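Fiber (Human adenovirus 26, PDB 6FJN) forms the trimeric knob at the end of the adenovirus fiber, the part that probably attaches the virion to receptors on the host cell. Local coordinates at residues Arg121-Ser126 / Thr141-Gln146; Asp58-Leu63 / Thr157-Trp162; Trp82-Asp87 / Lys94-Val99. One frame throughout, in Å; residues are numbered along the deposited sequence.

Contact 1: Arg121-Ser126 / Thr141-Gln146; sequences RTKIIS and TIAFNQ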
loop_
_atom_site.group_PDB
_atom_site.type_symbol
_atom_site.label_atom_id
_atom_site.label_comp_id
_atom_site.label_asym_id
_atom_site.label_seq_id
_atom_site.Cartn_x
_atom_site.Cartn_y
_atom_site.Cartn_z
ATOM N N ARG A 121 -7.572 -3.381 -14.030
ATOM C CA ARG A 121 -6.253 -3.275 -13.420
ATOM C C ARG A 121 -5.556 -1.951 -13.736
ATOM O O ARG A 121 -4.594 -1.585 -13.056
ATOM C CB ARG A 121 -5.354 -4.434 -13.838
ATOM C CG ARG A 121 -4.884 -4.394 -15.291
ATOM C CD ARG A 121 -4.086 -5.628 -15.649
ATOM N NE ARG A 121 -3.586 -5.506 -17.006
ATOM C CZ ARG A 121 -3.070 -6.458 -17.728
ATOM N NH1 ARG A 121 -2.844 -7.692 -17.269
ATOM N NH2 ARG A 121 -2.756 -6.171 -18.988
ATOM N N THR A 122 -6.046 -1.201 -14.716
ATOM C CA THR A 122 -5.541 0.146 -15.017
ATOM C C THR A 122 -5.857 1.169 -13.954
ATOM O O THR A 122 -5.343 2.291 -14.070
ATOM C CB THR A 122 -6.048 0.634 -16.378
ATOM O OG1 THR A 122 -7.454 0.822 -16.339
ATOM C CG2 THR A 122 -5.647 -0.279 -17.528
ATOM N N LYS A 123 -6.654 0.808 -12.957
ATOM C CA LYS A 123 -7.002 1.718 -11.882
ATOM C C LYS A 123 -6.685 1.083 -10.536
ATOM O O LYS A 123 -6.714 -0.136 -10.361
ATOM C CB LYS A 123 -8.472 2.116 -11.941
ATOM C CG LYS A 123 -8.757 3.035 -13.101
ATOM C CD LYS A 123 -10.206 3.398 -13.236
ATOM C CE LYS A 123 -10.478 4.410 -14.328
ATOM N NZ LYS A 123 -11.919 4.793 -14.400
ATOM N N ILE A 124 -6.451 1.978 -9.576
ATOM C CA ILE A 124 -6.430 1.704 -8.142
ATOM C C ILE A 124 -7.538 2.530 -7.531
ATOM O O ILE A 124 -7.605 3.742 -7.820
ATOM C CB ILE A 124 -5.093 2.091 -7.492
ATOM C CG1 ILE A 124 -3.946 1.347 -8.127
ATOM C CG2 ILE A 124 -5.157 1.922 -5.994
ATOM C CD1 ILE A 124 -2.640 2.069 -7.856
ATOM N N ILE A 125 -8.425 1.938 -6.721
ATOM C CA ILE A 125 -9.457 2.708 -6.054
ATOM C C ILE A 125 -9.374 2.404 -4.582
ATOM O O ILE A 125 -9.333 1.201 -4.176
ATOM C CB ILE A 125 -10.849 2.378 -6.603
ATOM C CG1 ILE A 125 -10.958 2.873 -8.060
ATOM C CG2 ILE A 125 -11.947 3.034 -5.771
ATOM C CD1 ILE A 125 -12.201 2.456 -8.793
ATOM N N SER A 126 -9.354 3.425 -3.751
ATOM C CA SER A 126 -9.343 3.234 -2.292
ATOM C C SER A 126 -9.923 4.459 -1.648
ATOM O O SER A 126 -10.505 5.339 -2.337
ATOM C CB SER A 126 -7.922 2.935 -1.829
ATOM O OG SER A 126 -7.899 2.482 -0.482
ATOM N N THR A 141 -9.118 7.569 -6.937
ATOM C CA THR A 141 -8.975 6.691 -8.096
ATOM C C THR A 141 -7.695 7.096 -8.801
ATOM O O THR A 141 -7.596 8.270 -9.270
ATOM C CB THR A 141 -10.136 6.829 -9.070
ATOM O OG1 THR A 141 -11.365 6.501 -8.405
ATOM C CG2 THR A 141 -9.966 5.863 -10.232
ATOM N N ILE A 142 -6.734 6.203 -8.892
ATOM C CA ILE A 142 -5.506 6.430 -9.654
ATOM C C ILE A 142 -5.636 5.645 -10.935
ATOM O O ILE A 142 -5.920 4.451 -10.886
ATOM C CB ILE A 142 -4.259 6.033 -8.889
ATOM C CG1 ILE A 142 -4.277 6.642 -7.481
ATOM C CG2 ILE A 142 -3.026 6.455 -9.669
ATOM C CD1 ILE A 142 -3.086 6.295 -6.620
ATOM N N ALA A 143 -5.422 6.291 -12.089
ATOM C CA ALA A 143 -5.547 5.623 -13.374
ATOM C C ALA A 143 -4.293 5.772 -14.166
ATOM O O ALA A 143 -3.716 6.870 -14.232
ATOM C CB ALA A 143 -6.740 6.158 -14.172
ATOM N N PHE A 144 -3.885 4.690 -14.830
ATOM C CA PHE A 144 -2.647 4.648 -15.591
ATOM C C PHE A 144 -2.917 4.545 -17.075
ATOM O O PHE A 144 -3.602 3.619 -17.539
ATOM C CB PHE A 144 -1.816 3.435 -15.142
ATOM C CG PHE A 144 -1.487 3.501 -13.668
ATOM C CD1 PHE A 144 -0.559 4.408 -13.183
ATOM C CD2 PHE A 144 -2.126 2.704 -12.753
ATOM C CE1 PHE A 144 -0.300 4.542 -11.847
ATOM C CE2 PHE A 144 -1.859 2.825 -11.380
ATOM C CZ PHE A 144 -0.952 3.764 -10.959
ATOM N N ASN A 145 -2.335 5.495 -17.827
ATOM C CA ASN A 145 -2.351 5.499 -19.295
ATOM C C ASN A 145 -3.732 5.560 -19.915
ATOM O O ASN A 145 -3.926 5.155 -21.041
ATOM C CB ASN A 145 -1.534 4.344 -19.886
ATOM C CG ASN A 145 -0.088 4.371 -19.492
ATOM O OD1 ASN A 145 0.568 3.261 -19.494
ATOM N ND2 ASN A 145 0.467 5.487 -19.179
ATOM N N GLN A 146 -4.699 6.114 -19.177
ATOM C CA GLN A 146 -6.065 6.194 -19.691
ATOM C C GLN A 146 -6.380 7.510 -20.373
ATOM O O GLN A 146 -7.444 7.639 -20.970
ATOM C CB GLN A 146 -7.090 5.864 -18.601
ATOM C CG GLN A 146 -6.875 4.464 -18.012
ATOM C CD GLN A 146 -6.808 3.418 -19.098
ATOM O OE1 GLN A 146 -7.798 3.202 -19.826
ATOM N NE2 GLN A 146 -5.654 2.868 -19.333
#
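The phenyl ring of Phe144 takes Ile124 at its edge: CD1 of Ile124 lies close to the ring plane, 3.7 Å from Phe144 CE2. Tyr180 and Tyr108 also meet this ring, each with its plane inclined at about 35°. At the second flat group, the side-chain amide of Gln146, the contact comes from Thr122: the two side chains cross at about a right angle, and the Thr122 methyl CG2 comes to 3.6 Å from Gln146 NE2. A bend at chi2 (-52°) folds the Gln146 chain back, and NE2 donates to the backbone carbonyl of Phe144, two residues earlier, 2.8 Å to Phe144 O, with the acceptor in the plane of the amide. Further bonds, from NE2 to the carbonyl of Pro109 and from the side chain of Asn118 to OE1, fix the rotation of this group, whereas Thr122 OG1 turns to the carbonyl of Tyr119.

These side chains sit at one end of a beta hairpin of strands 123-129 and 137-144, whose segments 123-126 and 141-144 run antiparallel at 175° in the four-stranded sheet of the knob. Ile124 and Ile142 form a hydrogen-bonded pair, with Ile124 N 2.8 Å from Ile142 O and the return bond equally short. Beyond the last strand pair, Phe144 N reaches Thr122 O at 2.9 Å. On the other face, Thr141 lies beside Ile125, both pointing the same way, with Thr141 OG1 3.7 Å from Ile125 CG1. The extended chain of Lys123 passes over Ala143, Lys123 CG standing 3.9 Å from Ala143 CB. While Ile124 and Ile142 face the interior of the domain and touch Phe178 of strand 176-181, Ile125 packs on Tyr129 and Thr141 on Thr134 of the second subunit.

Contact 2: Asp58-Leu63 / Thr157-Trp162; sequences DVKISL and TFTFTW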
loop_
_atom_site.group_PDB
_atom_site.type_symbol
_atom_site.label_atom_id
_atom_site.label_comp_id
_atom_site.label_asym_id
_atom_site.label_seq_id
_atom_site.Cartn_x
_atom_site.Cartn_y
_atom_site.Cartn_z
ATOM N N ASP A 58 -15.945 15.942 -7.085
ATOM C CA ASP A 58 -15.215 15.099 -8.020
ATOM C C ASP A 58 -14.177 15.990 -8.628
ATOM O O ASP A 58 -14.557 17.030 -9.223
ATOM C CB ASP A 58 -16.166 14.508 -9.093
ATOM C CG ASP A 58 -15.455 13.511 -10.007
ATOM O OD1 ASP A 58 -15.010 12.471 -9.505
ATOM O OD2 ASP A 58 -15.370 13.792 -11.228
ATOM N N VAL A 59 -12.872 15.711 -8.340
ATOM C CA VAL A 59 -11.656 16.499 -8.782
ATOM C C VAL A 59 -10.617 15.596 -9.450
ATOM O O VAL A 59 -10.076 14.669 -8.773
ATOM C CB VAL A 59 -10.939 17.274 -7.649
ATOM C CG1 VAL A 59 -9.780 18.074 -8.260
ATOM C CG2 VAL A 59 -11.933 18.206 -6.969
ATOM N N LYS A 60 -10.293 15.887 -10.721
ATOM C CA LYS A 60 -9.332 15.059 -11.410
ATOM C C LYS A 60 -8.040 15.831 -11.644
ATOM O O LYS A 60 -8.044 16.923 -12.293
ATOM C CB LYS A 60 -9.935 14.662 -12.750
ATOM C CG LYS A 60 -9.091 13.770 -13.637
ATOM C CD LYS A 60 -9.803 13.505 -14.965
ATOM C CE LYS A 60 -8.936 12.623 -15.834
ATOM N NZ LYS A 60 -9.757 12.222 -16.976
ATOM N N ILE A 61 -6.945 15.288 -11.202
ATOM C CA ILE A 61 -5.591 15.834 -11.407
ATOM C C ILE A 61 -4.908 14.996 -12.448
ATOM O O ILE A 61 -4.734 13.776 -12.269
ATOM C CB ILE A 61 -4.799 15.768 -10.094
ATOM C CG1 ILE A 61 -5.508 16.478 -8.946
ATOM C CG2 ILE A 61 -3.369 16.280 -10.292
ATOM C CD1 ILE A 61 -5.892 17.900 -9.241
ATOM N N SER A 62 -4.511 15.598 -13.562
ATOM C CA SER A 62 -3.928 14.861 -14.667
ATOM C C SER A 62 -2.440 15.142 -14.841
ATOM O O SER A 62 -2.045 16.302 -14.992
ATOM C CB SER A 62 -4.569 15.261 -15.970
ATOM O OG SER A 62 -5.942 14.886 -15.941
ATOM N N LEU A 63 -1.624 14.079 -14.835
ATOM C CA LEU A 63 -0.214 14.148 -15.233
ATOM C C LEU A 63 -0.111 13.439 -16.578
ATOM O O LEU A 63 -0.355 12.229 -16.671
ATOM C CB LEU A 63 0.710 13.500 -14.223
ATOM C CG LEU A 63 0.981 14.287 -12.930
ATOM C CD1 LEU A 63 -0.250 14.613 -12.102
ATOM C CD2 LEU A 63 2.013 13.566 -12.102
ATOM N N THR A 157 -3.381 9.752 -13.545
ATOM C CA THR A 157 -4.355 10.709 -13.033
ATOM C C THR A 157 -4.791 10.301 -11.639
ATOM O O THR A 157 -4.835 9.102 -11.288
ATOM C CB THR A 157 -5.562 10.876 -13.968
ATOM O OG1 THR A 157 -6.327 9.667 -13.999
ATOM C CG2 THR A 157 -5.112 11.247 -15.376
ATOM N N PHE A 158 -5.115 11.301 -10.836
ATOM C CA PHE A 158 -5.602 11.134 -9.468
ATOM C C PHE A 158 -6.931 11.815 -9.387
ATOM O O PHE A 158 -6.989 13.055 -9.532
ATOM C CB PHE A 158 -4.626 11.779 -8.464
ATOM C CG PHE A 158 -3.214 11.313 -8.591
ATOM C CD1 PHE A 158 -2.754 10.185 -7.920
ATOM C CD2 PHE A 158 -2.306 12.001 -9.382
ATOM C CE1 PHE A 158 -1.459 9.725 -8.055
ATOM C CE2 PHE A 158 -1.026 11.540 -9.537
ATOM C CZ PHE A 158 -0.599 10.406 -8.878
ATOM N N THR A 159 -8.002 11.051 -9.164
ATOM C CA THR A 159 -9.318 11.631 -9.003
ATOM C C THR A 159 -9.750 11.429 -7.573
ATOM O O THR A 159 -9.524 10.360 -6.963
ATOM C CB THR A 159 -10.313 10.951 -9.958
ATOM O OG1 THR A 159 -9.873 11.122 -11.314
ATOM C CG2 THR A 159 -11.717 11.534 -9.866
ATOM N N PHE A 160 -10.397 12.453 -7.023
ATOM C CA PHE A 160 -10.931 12.412 -5.676
ATOM C C PHE A 160 -12.429 12.630 -5.786
ATOM O O PHE A 160 -12.861 13.636 -6.421
ATOM C CB PHE A 160 -10.269 13.495 -4.827
ATOM C CG PHE A 160 -8.784 13.296 -4.677
ATOM C CD1 PHE A 160 -7.917 13.790 -5.641
ATOM C CD2 PHE A 160 -8.264 12.516 -3.653
ATOM C CE1 PHE A 160 -6.579 13.549 -5.566
ATOM C CE2 PHE A 160 -6.896 12.297 -3.558
ATOM C CZ PHE A 160 -6.075 12.796 -4.523
ATOM N N THR A 161 -13.218 11.696 -5.250
ATOM C CA THR A 161 -14.667 11.718 -5.421
ATOM C C THR A 161 -15.320 11.461 -4.090
ATOM O O THR A 161 -14.873 10.536 -3.365
ATOM C CB THR A 161 -15.108 10.606 -6.422
ATOM O OG1 THR A 161 -14.345 10.676 -7.617
ATOM C CG2 THR A 161 -16.565 10.713 -6.778
ATOM N N TRP A 162 -16.356 12.182 -3.747
ATOM C CA TRP A 162 -16.979 11.966 -2.443
ATOM C C TRP A 162 -18.452 12.314 -2.536
ATOM O O TRP A 162 -18.940 12.844 -3.524
ATOM C CB TRP A 162 -16.273 12.745 -1.333
ATOM C CG TRP A 162 -16.253 14.215 -1.482
ATOM C CD1 TRP A 162 -17.024 15.087 -0.790
ATOM C CD2 TRP A 162 -15.341 15.000 -2.247
ATOM N NE1 TRP A 162 -16.693 16.385 -1.111
ATOM C CE2 TRP A 162 -15.654 16.359 -1.996
ATOM C CE3 TRP A 162 -14.318 14.719 -3.143
ATOM C CZ2 TRP A 162 -14.964 17.408 -2.603
ATOM C CZ3 TRP A 162 -13.644 15.755 -3.749
ATOM C CH2 TRP A 162 -13.976 17.096 -3.484
#
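Strand 58-65 forms one border of the four-stranded antiparallel sheet of the knob and pairs with strand 154-161, their short segments running at 172° to each other. Val59 with Phe160 and Ile61 with Phe158 are the hydrogen-bonded pairs, closed by four backbone bonds such as Val59 N to Phe160 O at 2.8 Å. Between and beyond them, Asp58, Lys60 and Ser62 stand opposite Thr161, Thr159 and Thr157 in non-hydrogen-bonded pairs.

On the face of Val59, Ile61, Phe158 and Phe160, Ile61 and Phe158 pack through their CB atoms. Leu63 joins from one end, its CD1 at the edge of the Phe158 ring, 4.1 Å from CE2 of Phe158. From the other end comes Trp162, with Val59 CG2 at the indole edge, 4.2 Å from Trp162 CH2, and the backbone N of Asp58 over a face. Trp162 is stacked in turn on Tyr166. Phe158 and Phe160 reach across to strand 34-43, touching Val39 and Leu41 respectively.

The polar face is built differently. Asp58 and Thr161 lie side by side, pointing the same way, and Thr161 OG1 donates to Asp58 OD1 at 2.7 Å, meeting that oxygen nearly along its C-O axis. The Asp58 carboxylate is brought there by a chi1 of -174°, and its OD1 also touches the methyl of Thr159, 3.4 Å from CG2. The extended Lys60 chain leans on Thr159, with CG 3.6 Å from Thr159 OG1, before its ammonium group reaches a salt bridge with Glu147. The hydroxyl bond would be expected to stabilise negative charge on Asp58, while the other face meets through apolar packing.

Contact 3: Trp82-Asp87 / Lys94-Val99; sequences WNYRSD and KYNNAV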
loop_
_atom_site.group_PDB
_atom_site.type_symbol
_atom_site.label_atom_id
_atom_site.label_comp_id
_atom_site.label_asym_id
_atom_site.label_seq_id
_atom_site.Cartn_x
_atom_site.Cartn_y
_atom_site.Cartn_z
ATOM N N TRP A 82 8.785 19.726 -10.565
ATOM C CA TRP A 82 8.575 18.284 -10.810
ATOM C C TRP A 82 9.819 17.833 -11.486
ATOM O O TRP A 82 10.116 18.238 -12.639
ATOM C CB TRP A 82 7.420 18.014 -11.759
ATOM C CG TRP A 82 7.330 16.547 -12.158
ATOM C CD1 TRP A 82 7.620 16.016 -13.382
ATOM C CD2 TRP A 82 6.947 15.465 -11.320
ATOM N NE1 TRP A 82 7.418 14.668 -13.361
ATOM C CE2 TRP A 82 6.987 14.291 -12.113
ATOM C CE3 TRP A 82 6.521 15.355 -9.986
ATOM C CZ2 TRP A 82 6.640 13.053 -11.598
ATOM C CZ3 TRP A 82 6.186 14.109 -9.489
ATOM C CH2 TRP A 82 6.261 12.985 -10.290
ATOM N N ASN A 83 10.645 17.115 -10.759
ATOM C CA ASN A 83 11.880 16.603 -11.340
ATOM C C ASN A 83 12.518 15.569 -10.388
ATOM O O ASN A 83 11.934 15.176 -9.358
ATOM C CB ASN A 83 12.857 17.690 -11.786
ATOM C CG ASN A 83 13.960 17.124 -12.683
ATOM O OD1 ASN A 83 15.060 16.974 -12.229
ATOM N ND2 ASN A 83 13.585 16.563 -13.844
ATOM N N TYR A 84 13.661 15.041 -10.825
ATOM C CA TYR A 84 14.433 14.137 -10.015
ATOM C C TYR A 84 14.838 14.755 -8.695
ATOM O O TYR A 84 15.197 15.960 -8.687
ATOM C CB TYR A 84 15.644 13.681 -10.819
ATOM C CG TYR A 84 15.324 12.693 -11.901
ATOM C CD1 TYR A 84 15.123 11.372 -11.568
ATOM C CD2 TYR A 84 15.194 13.050 -13.255
ATOM C CE1 TYR A 84 14.819 10.413 -12.535
ATOM C CE2 TYR A 84 14.897 12.082 -14.237
ATOM C CZ TYR A 84 14.722 10.765 -13.875
ATOM O OH TYR A 84 14.422 9.789 -14.820
ATOM N N ARG A 85 14.869 13.978 -7.614
ATOM C CA ARG A 85 15.204 14.464 -6.252
ATOM C C ARG A 85 16.686 14.882 -6.199
ATOM O O ARG A 85 17.556 14.270 -6.857
ATOM C CB ARG A 85 14.887 13.437 -5.113
ATOM C CG ARG A 85 15.300 13.869 -3.685
ATOM C CD ARG A 85 14.802 13.045 -2.481
ATOM N NE ARG A 85 15.076 13.742 -1.203
ATOM C CZ ARG A 85 14.917 13.273 0.042
ATOM N NH1 ARG A 85 14.515 12.039 0.274
ATOM N NH2 ARG A 85 15.211 14.052 1.094
ATOM N N SER A 86 16.933 15.974 -5.473
ATOM C CA SER A 86 18.263 16.428 -5.061
ATOM C C SER A 86 18.067 17.104 -3.696
ATOM O O SER A 86 17.526 18.220 -3.628
ATOM C CB SER A 86 18.841 17.411 -6.085
ATOM O OG SER A 86 20.145 17.867 -5.721
ATOM N N ASP A 87 18.463 16.416 -2.617
ATOM C CA ASP A 87 18.219 16.875 -1.225
ATOM C C ASP A 87 16.669 16.929 -1.002
ATOM O O ASP A 87 16.014 15.969 -1.380
ATOM C CB ASP A 87 19.035 18.167 -0.948
ATOM C CG ASP A 87 19.834 18.104 0.355
ATOM O OD1 ASP A 87 20.498 17.066 0.602
ATOM O OD2 ASP A 87 19.842 19.110 1.103
ATOM N N LYS A 94 15.484 21.360 -15.913
ATOM C CA LYS A 94 15.850 20.515 -17.072
ATOM C C LYS A 94 14.800 19.474 -17.504
ATOM O O LYS A 94 13.837 19.184 -16.783
ATOM C CB LYS A 94 17.166 19.764 -16.804
ATOM C CG LYS A 94 18.363 20.616 -16.398
ATOM C CD LYS A 94 19.715 19.962 -16.717
ATOM C CE LYS A 94 19.806 18.459 -16.424
ATOM N NZ LYS A 94 19.516 18.064 -15.014
ATOM N N TYR A 95 15.055 18.891 -18.680
ATOM C CA TYR A 95 14.193 17.890 -19.309
ATOM C C TYR A 95 14.932 16.540 -19.297
ATOM O O TYR A 95 15.653 16.178 -20.242
ATOM C CB TYR A 95 13.791 18.303 -20.743
ATOM C CG TYR A 95 14.092 19.733 -21.154
ATOM C CD1 TYR A 95 15.320 20.061 -21.739
ATOM C CD2 TYR A 95 13.143 20.753 -20.997
ATOM C CE1 TYR A 95 15.606 21.358 -22.143
ATOM C CE2 TYR A 95 13.422 22.059 -21.401
ATOM C CZ TYR A 95 14.656 22.357 -21.975
ATOM O OH TYR A 95 14.959 23.640 -22.390
ATOM N N ASN A 96 14.757 15.813 -18.195
ATOM C CA ASN A 96 15.442 14.538 -17.978
ATOM C C ASN A 96 14.514 13.353 -18.309
ATOM O O ASN A 96 13.407 13.254 -17.705
ATOM C CB ASN A 96 15.823 14.402 -16.505
ATOM C CG ASN A 96 16.711 15.509 -16.011
ATOM O OD1 ASN A 96 17.926 15.485 -16.218
ATOM N ND2 ASN A 96 16.113 16.475 -15.316
ATOM N N ASN A 97 14.967 12.463 -19.219
ATOM C CA ASN A 97 14.247 11.189 -19.568
ATOM C C ASN A 97 13.797 10.511 -18.310
ATOM O O ASN A 97 14.562 10.450 -17.335
ATOM C CB ASN A 97 15.173 10.186 -20.318
ATOM C CG ASN A 97 14.488 8.837 -20.760
ATOM O OD1 ASN A 97 14.179 7.879 -19.945
ATOM N ND2 ASN A 97 14.344 8.700 -22.066
ATOM N N ALA A 98 12.567 10.022 -18.324
ATOM C CA ALA A 98 12.005 9.303 -17.200
ATOM C C ALA A 98 11.136 8.107 -17.614
ATOM O O ALA A 98 10.206 7.753 -16.907
ATOM C CB ALA A 98 11.231 10.292 -16.389
ATOM N N VAL A 99 11.465 7.472 -18.750
ATOM C CA VAL A 99 10.707 6.338 -19.222
ATOM C C VAL A 99 10.603 5.221 -18.126
ATOM O O VAL A 99 9.579 4.633 -17.982
ATOM C CB VAL A 99 11.193 5.834 -20.589
ATOM C CG1 VAL A 99 10.420 4.588 -20.994
ATOM C CG2 VAL A 99 10.940 6.910 -21.631
#
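Tyr84 presents the edge of its phenol ring to Asn96, whose amide plane stands nearly perpendicular to the ring, at 83°. The contact is made by the methylene: Asn96 CB sits near the ring plane, 3.4 Å from Tyr84 CE2. With CG beside the backbone N (chi1 -74°), the Tyr84 side chain extends toward the 94-99 segment, and its hydroxyl donates to the backbone carbonyl of Asn97, OH to O 2.6 Å. That acceptor lies in the ring plane, and the hydroxyl approaches it in the carbonyl plane, on a lone pair. Ala98 CB lies 3.6 Å from the same Tyr84 OH.

The contact thus fastens an irregular loop, the run that follows strand 89-90, to strand 83-86, next to the edge strand 89-90 of the six-stranded sheet of the knob. Tyr84 and Ala98 both pack on Leu4 of the neighbouring strand 3-5. Within the loop, Asn97 forms an Asx turn: its OD1 accepts from Val99 N at 3.0 Å, with the donor well above the carbonyl plane. One residue earlier on each segment, the Asn83 and Asn96 side chains cross at about a right angle, their amide planes 39° apart.

Overall arrangement
From the N terminus, segment 58-63, in strand 58-65, opens contact 2, whose partner 157-162 begins 94 residues after Leu63. Inside that long excursion the chain first closes contact 3, a short loop that returns 94-99 to strand 83-86 of the six-stranded sheet. Contact 1 follows in series, closing the hairpin of strands 123-129 and 137-144, also within the span of contact 2. Strand 154-161 then joins the two larger pairings: it lies between 58-65 and 137-144, and Thr141 O meets Thr159 N at 2.8 Å. Contacts 1 and 2 are therefore parts of one four-stranded sheet, whereas contact 3 stands about 23 Å, centre to centre, from either.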